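Local coordinates for sensor protein kinase WalK (Staphylococcus aureus, PDB 4YWZ), which is an essential membrane histidine kinase that works with the regulator WalR in two-component signalling, its extracellular Cache-type domain probably sensing an outside signal, at residues S91-L105 / V117-V130. The protein carries 1 engineered substitution. Residues are numbered along the deposited sequence; the frame is centred on the assembly and turned at random.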
loop_
_atom_site.group_PDB
_atom_site.type_symbol
_atom_site.label_atom_id
_atom_site.label_comp_id
_atom_site.label_asym_id
_atom_site.label_seq_id
_atom_site.Cartn_x
_atom_site.Cartn_y
_atom_site.Cartn_z
ATOM N N SER A 91 4.268 15.244 20.378
ATOM C CA SER A 91 4.786 15.125 19.001
ATOM C C SER A 91 4.201 16.215 18.127
ATOM O O SER A 91 4.866 16.825 17.291
ATOM C CB SER A 91 4.517 13.719 18.400
ATOM O OG SER A 91 3.146 13.453 18.123
ATOM N N VAL A 92 2.956 16.558 18.387
ATOM C CA VAL A 92 2.276 17.669 17.673
ATOM C C VAL A 92 2.984 18.993 18.038
ATOM O O VAL A 92 3.278 19.826 17.178
ATOM C CB VAL A 92 0.791 17.751 17.992
ATOM C CG1 VAL A 92 0.089 19.039 17.518
ATOM C CG2 VAL A 92 0.066 16.522 17.435
ATOM N N GLN A 93 3.225 19.196 19.339
ATOM C CA GLN A 93 3.949 20.403 19.836
ATOM C C GLN A 93 5.297 20.531 19.146
ATOM O O GLN A 93 5.661 21.672 18.769
ATOM C CB GLN A 93 4.104 20.352 21.360
ATOM C CG GLN A 93 2.806 20.424 22.143
ATOM C CD GLN A 93 2.772 19.994 23.667
ATOM O OE1 GLN A 93 3.526 19.182 24.136
ATOM N NE2 GLN A 93 1.790 20.489 24.359
ATOM N N LYS A 94 6.018 19.402 19.015
ATOM C CA LYS A 94 7.317 19.385 18.386
ATOM C C LYS A 94 7.192 19.890 16.913
ATOM O O LYS A 94 7.912 20.749 16.427
ATOM C CB LYS A 94 8.069 18.123 18.551
ATOM C CG LYS A 94 9.409 18.091 17.921
ATOM C CD LYS A 94 10.098 16.749 18.175
ATOM C CE LYS A 94 11.521 16.817 17.733
ATOM N NZ LYS A 94 12.121 15.502 17.429
ATOM N N ALA A 95 6.255 19.336 16.166
ATOM C CA ALA A 95 6.064 19.798 14.761
ATOM C C ALA A 95 5.702 21.250 14.642
ATOM O O ALA A 95 6.197 21.962 13.777
ATOM C CB ALA A 95 4.958 18.947 14.130
ATOM N N LEU A 96 4.805 21.695 15.497
ATOM C CA LEU A 96 4.354 23.096 15.496
ATOM C C LEU A 96 5.547 24.030 15.794
ATOM O O LEU A 96 5.640 25.136 15.186
ATOM C CB LEU A 96 3.274 23.290 16.503
ATOM C CG LEU A 96 1.879 22.755 16.212
ATOM C CD1 LEU A 96 1.019 22.917 17.422
ATOM C CD2 LEU A 96 1.159 23.324 14.959
ATOM N N SER A 97 6.343 23.651 16.766
ATOM C CA SER A 97 7.530 24.531 17.180
ATOM C C SER A 97 8.659 24.570 16.279
ATOM O O SER A 97 9.331 25.585 16.167
ATOM C CB SER A 97 8.119 24.113 18.548
ATOM O OG SER A 97 7.097 24.239 19.509
ATOM N N LEU A 98 9.010 23.434 15.747
ATOM C CA LEU A 98 10.153 23.256 14.854
ATOM C C LEU A 98 9.801 23.510 13.424
ATOM O O LEU A 98 10.712 23.764 12.603
ATOM C CB LEU A 98 10.793 21.903 15.000
ATOM C CG LEU A 98 11.376 21.488 16.377
ATOM C CD1 LEU A 98 11.975 20.121 16.350
ATOM C CD2 LEU A 98 12.420 22.523 16.766
ATOM N N GLY A 99 8.494 23.410 13.027
ATOM C CA GLY A 99 8.158 23.440 11.608
ATOM C C GLY A 99 8.737 22.280 10.811
ATOM O O GLY A 99 9.068 22.460 9.648
ATOM N N GLN A 100 8.918 21.108 11.429
ATOM C CA GLN A 100 9.440 19.955 10.808
ATOM C C GLN A 100 8.477 18.776 11.048
ATOM O O GLN A 100 7.916 18.673 12.137
ATOM C CB GLN A 100 10.800 19.591 11.370
ATOM C CG GLN A 100 11.900 20.660 11.097
ATOM C CD GLN A 100 13.204 20.376 11.852
ATOM O OE1 GLN A 100 13.333 19.423 12.664
ATOM N NE2 GLN A 100 14.194 21.212 11.578
ATOM N N SER A 101 8.441 17.873 10.070
ATOM C CA SER A 101 7.658 16.633 10.275
ATOM C C SER A 101 8.343 15.791 11.315
ATOM O O SER A 101 9.579 15.830 11.605
ATOM C CB SER A 101 7.666 15.848 8.985
ATOM O OG SER A 101 6.944 16.596 8.043
ATOM N N ASN A 102 7.559 14.840 11.893
ATOM C CA ASN A 102 8.051 13.862 12.808
ATOM C C ASN A 102 7.194 12.616 12.803
ATOM O O ASN A 102 6.140 12.658 12.206
ATOM C CB ASN A 102 8.287 14.378 14.244
ATOM C CG ASN A 102 7.028 14.779 14.952
ATOM O OD1 ASN A 102 6.076 13.970 15.123
ATOM N ND2 ASN A 102 6.983 16.017 15.390
ATOM N N ASP A 103 7.717 11.546 13.380
ATOM C CA ASP A 103 6.936 10.245 13.400
ATOM C C ASP A 103 7.306 9.374 14.549
ATOM O O ASP A 103 8.453 9.427 15.050
ATOM C CB ASP A 103 7.090 9.422 12.092
ATOM C CG ASP A 103 8.440 8.790 11.943
ATOM O OD1 ASP A 103 9.385 9.518 11.504
ATOM O OD2 ASP A 103 8.652 7.627 12.292
ATOM N N HIS A 104 6.370 8.549 14.988
ATOM C CA HIS A 104 6.682 7.498 15.975
ATOM C C HIS A 104 5.630 6.409 15.933
ATOM O O HIS A 104 4.549 6.614 15.383
ATOM C CB HIS A 104 6.753 8.115 17.386
ATOM C CG HIS A 104 5.491 8.700 17.910
ATOM N ND1 HIS A 104 5.032 9.950 17.542
ATOM C CD2 HIS A 104 4.616 8.239 18.822
ATOM C CE1 HIS A 104 3.879 10.198 18.157
ATOM N NE2 HIS A 104 3.605 9.171 18.936
ATOM N N LEU A 105 5.966 5.272 16.551
ATOM C CA LEU A 105 5.031 4.155 16.623
ATOM C C LEU A 105 4.286 4.167 17.934
ATOM O O LEU A 105 4.835 4.626 19.021
ATOM C CB LEU A 105 5.801 2.860 16.511
ATOM C CG LEU A 105 6.340 2.322 15.246
ATOM C CD1 LEU A 105 7.151 1.032 15.565
ATOM C CD2 LEU A 105 5.160 1.938 14.305
ATOM N N VAL A 117 0.517 1.232 15.421
ATOM C CA VAL A 117 0.029 2.311 14.576
ATOM C C VAL A 117 1.151 3.315 14.363
ATOM O O VAL A 117 1.906 3.574 15.250
ATOM C CB VAL A 117 -1.153 3.028 15.245
ATOM C CG1 VAL A 117 -1.516 4.305 14.491
ATOM C CG2 VAL A 117 -2.370 2.077 15.247
ATOM N N TRP A 118 1.315 3.811 13.176
ATOM C CA TRP A 118 2.373 4.719 12.882
ATOM C C TRP A 118 1.749 6.094 12.865
ATOM O O TRP A 118 0.829 6.408 12.082
ATOM C CB TRP A 118 3.052 4.425 11.533
ATOM C CG TRP A 118 4.275 5.206 11.261
ATOM C CD1 TRP A 118 5.365 5.267 12.039
ATOM C CD2 TRP A 118 4.554 6.060 10.120
ATOM N NE1 TRP A 118 6.344 6.110 11.467
ATOM C CE2 TRP A 118 5.856 6.614 10.309
ATOM C CE3 TRP A 118 3.822 6.451 9.011
ATOM C CZ2 TRP A 118 6.445 7.472 9.376
ATOM C CZ3 TRP A 118 4.389 7.355 8.115
ATOM C CH2 TRP A 118 5.679 7.855 8.325
ATOM N N VAL A 119 2.318 7.010 13.668
ATOM C CA VAL A 119 1.813 8.368 13.798
ATOM C C VAL A 119 2.826 9.280 13.086
ATOM O O VAL A 119 4.056 9.197 13.281
ATOM C CB VAL A 119 1.762 8.865 15.267
ATOM C CG1 VAL A 119 1.540 10.394 15.384
ATOM C CG2 VAL A 119 0.755 8.026 16.050
ATOM N N TYR A 120 2.294 10.049 12.124
ATOM C CA TYR A 120 3.082 11.030 11.306
ATOM C C TYR A 120 2.421 12.371 11.494
ATOM O O TYR A 120 1.225 12.589 11.299
ATOM C CB TYR A 120 3.081 10.586 9.864
ATOM C CG TYR A 120 3.838 11.518 8.942
ATOM C CD1 TYR A 120 5.191 11.501 8.990
ATOM C CD2 TYR A 120 3.184 12.342 8.074
ATOM C CE1 TYR A 120 5.956 12.346 8.160
ATOM C CE2 TYR A 120 3.883 13.185 7.231
ATOM C CZ TYR A 120 5.243 13.197 7.332
ATOM O OH TYR A 120 6.024 14.040 6.475
ATOM N N ASN A 121 3.252 13.372 11.791
ATOM C CA ASN A 121 2.867 14.725 11.832
ATOM C C ASN A 121 3.651 15.551 10.752
ATOM O O ASN A 121 4.870 15.415 10.613
ATOM C CB ASN A 121 3.282 15.338 13.166
ATOM C CG ASN A 121 2.460 14.849 14.315
ATOM O OD1 ASN A 121 1.260 15.029 14.301
ATOM N ND2 ASN A 121 3.080 14.253 15.261
ATOM N N ILE A 122 2.872 16.336 10.021
ATOM C CA ILE A 122 3.446 17.325 9.075
ATOM C C ILE A 122 2.837 18.679 9.329
ATOM O O ILE A 122 1.639 18.890 9.304
ATOM C CB ILE A 122 3.342 16.897 7.590
ATOM C CG1 ILE A 122 3.998 17.997 6.713
ATOM C CG2 ILE A 122 1.948 16.558 7.171
ATOM C CD1 ILE A 122 4.150 17.618 5.256
ATOM N N PRO A 123 3.712 19.646 9.671
ATOM C CA PRO A 123 3.175 20.977 9.876
ATOM C C PRO A 123 2.759 21.620 8.550
ATOM O O PRO A 123 3.419 21.383 7.548
ATOM C CB PRO A 123 4.391 21.766 10.473
ATOM C CG PRO A 123 5.610 21.032 10.160
ATOM C CD PRO A 123 5.148 19.570 9.956
ATOM N N VAL A 124 1.722 22.427 8.618
ATOM C CA VAL A 124 1.167 23.193 7.498
ATOM C C VAL A 124 1.763 24.597 7.580
ATOM O O VAL A 124 1.663 25.211 8.620
ATOM C CB VAL A 124 -0.341 23.223 7.437
ATOM C CG1 VAL A 124 -0.814 23.985 6.215
ATOM C CG2 VAL A 124 -0.896 21.792 7.472
ATOM N N LYS A 125 2.467 24.997 6.499
ATOM C CA LYS A 125 3.105 26.372 6.450
ATOM C C LYS A 125 2.445 27.184 5.384
ATOM O O LYS A 125 2.147 26.676 4.276
ATOM C CB LYS A 125 4.581 26.296 6.198
ATOM C CG LYS A 125 5.350 25.595 7.302
ATOM C CD LYS A 125 6.790 25.564 7.023
ATOM C CE LYS A 125 7.529 24.964 8.170
ATOM N NZ LYS A 125 8.973 24.876 7.844
ATOM N N VAL A 126 2.152 28.459 5.695
ATOM C CA VAL A 126 1.650 29.385 4.713
ATOM C C VAL A 126 2.625 30.592 4.826
ATOM O O VAL A 126 2.906 31.049 5.926
ATOM C CB VAL A 126 0.293 29.862 5.068
ATOM C CG1 VAL A 126 -0.185 30.956 4.091
ATOM C CG2 VAL A 126 -0.650 28.656 5.124
ATOM N N ASP A 127 3.174 30.981 3.683
ATOM C CA ASP A 127 4.209 32.063 3.695
ATOM C C ASP A 127 5.297 31.789 4.648
ATOM O O ASP A 127 5.742 32.690 5.344
ATOM C CB ASP A 127 3.506 33.393 3.945
ATOM C CG ASP A 127 4.424 34.645 3.692
ATOM O OD1 ASP A 127 5.196 34.503 2.746
ATOM O OD2 ASP A 127 4.430 35.649 4.484
ATOM N N LYS A 128 5.761 30.523 4.665
ATOM C CA LYS A 128 6.810 30.012 5.533
ATOM C C LYS A 128 6.514 29.928 7.015
ATOM O O LYS A 128 7.439 29.585 7.749
ATOM C CB LYS A 128 8.083 30.866 5.436
ATOM C CG LYS A 128 8.427 31.325 4.041
ATOM C CD LYS A 128 9.101 30.228 3.261
ATOM C CE LYS A 128 9.989 30.843 2.182
ATOM N NZ LYS A 128 9.754 30.121 0.895
ATOM N N LYS A 129 5.335 30.262 7.483
ATOM C CA LYS A 129 4.977 30.208 8.867
ATOM C C LYS A 129 4.035 29.034 9.111
ATOM O O LYS A 129 3.061 28.843 8.392
ATOM C CB LYS A 129 4.264 31.450 9.355
ATOM C CG LYS A 129 5.191 32.693 9.443
ATOM C CD LYS A 129 4.702 33.593 10.588
ATOM C CE LYS A 129 5.769 34.576 10.989
ATOM N NZ LYS A 129 6.336 35.145 9.746
ATOM N N VAL A 130 4.270 28.395 10.260
ATOM C CA VAL A 130 3.346 27.312 10.684
ATOM C C VAL A 130 1.997 27.887 10.996
ATOM O O VAL A 130 1.868 28.811 11.840
ATOM C CB VAL A 130 3.932 26.546 11.891
ATOM C CG1 VAL A 130 2.889 25.576 12.482
ATOM C CG2 VAL A 130 5.202 25.889 11.494
HETATM O O HOH W 1 11.248 24.696 10.026
#
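Asn-121 grips Ser-91 and Asn-102 through its side-chain amide, fastening helix 90-98 to the sheet of this Cache-family domain. One N-H of ND2 runs almost straight, at 178°, to Asn-102 OD1, 3.0 Å away, while the other reaches Ser-91 OG less directly. Asn-102 OD1 and the Ser-91 hydroxyl both lie close to the Asn-121 amide plane, and Asn-121's own OD1 accepts from Asn-133 ND2 on the next strand, so three partners fix the rotation of the group. Asn-102, with CG between its backbone N and carbonyl carbon (chi1 66°), turns its own amide 78° to that of Asn-121. Its ND2 goes to Ser-91 O at 3.0 Å; Ala-95 N meets that oxygen from the opposite face. Ser-91 OG also hydrogen-bonds to Asp-89 OD1.

In the backbone, edge strand 102-109 pairs antiparallel with strand 114-126 in a beta hairpin, Asn-102 with Asn-121 and His-104 with Val-119 as hydrogen-bonded pairs. Val-119 CB sits over one face of the His-104 imidazole, a CH-pi contact. On the sheet's other face, turned to helix 7-37, Trp-118 NE1 donates a hydrogen bond to Asp-103 OD2, 2.9 Å away, approaching from above the carboxylate plane, and Leu-105 CD2 touches the indole edge.

Where the helix ends, Gly-99, with positive phi, lies against the Pro-123 ring, its C 3.4 Å from CG. The Leu-96 and Val-130 side chains cross at about a right angle, CD2 touching CG1. Beyond them, the extended Lys-125 chain brings NZ in the carbonyl plane onto a lone pair of Gly-99 O, 3.0 Å away, while a water bridges NZ to Leu-98 O.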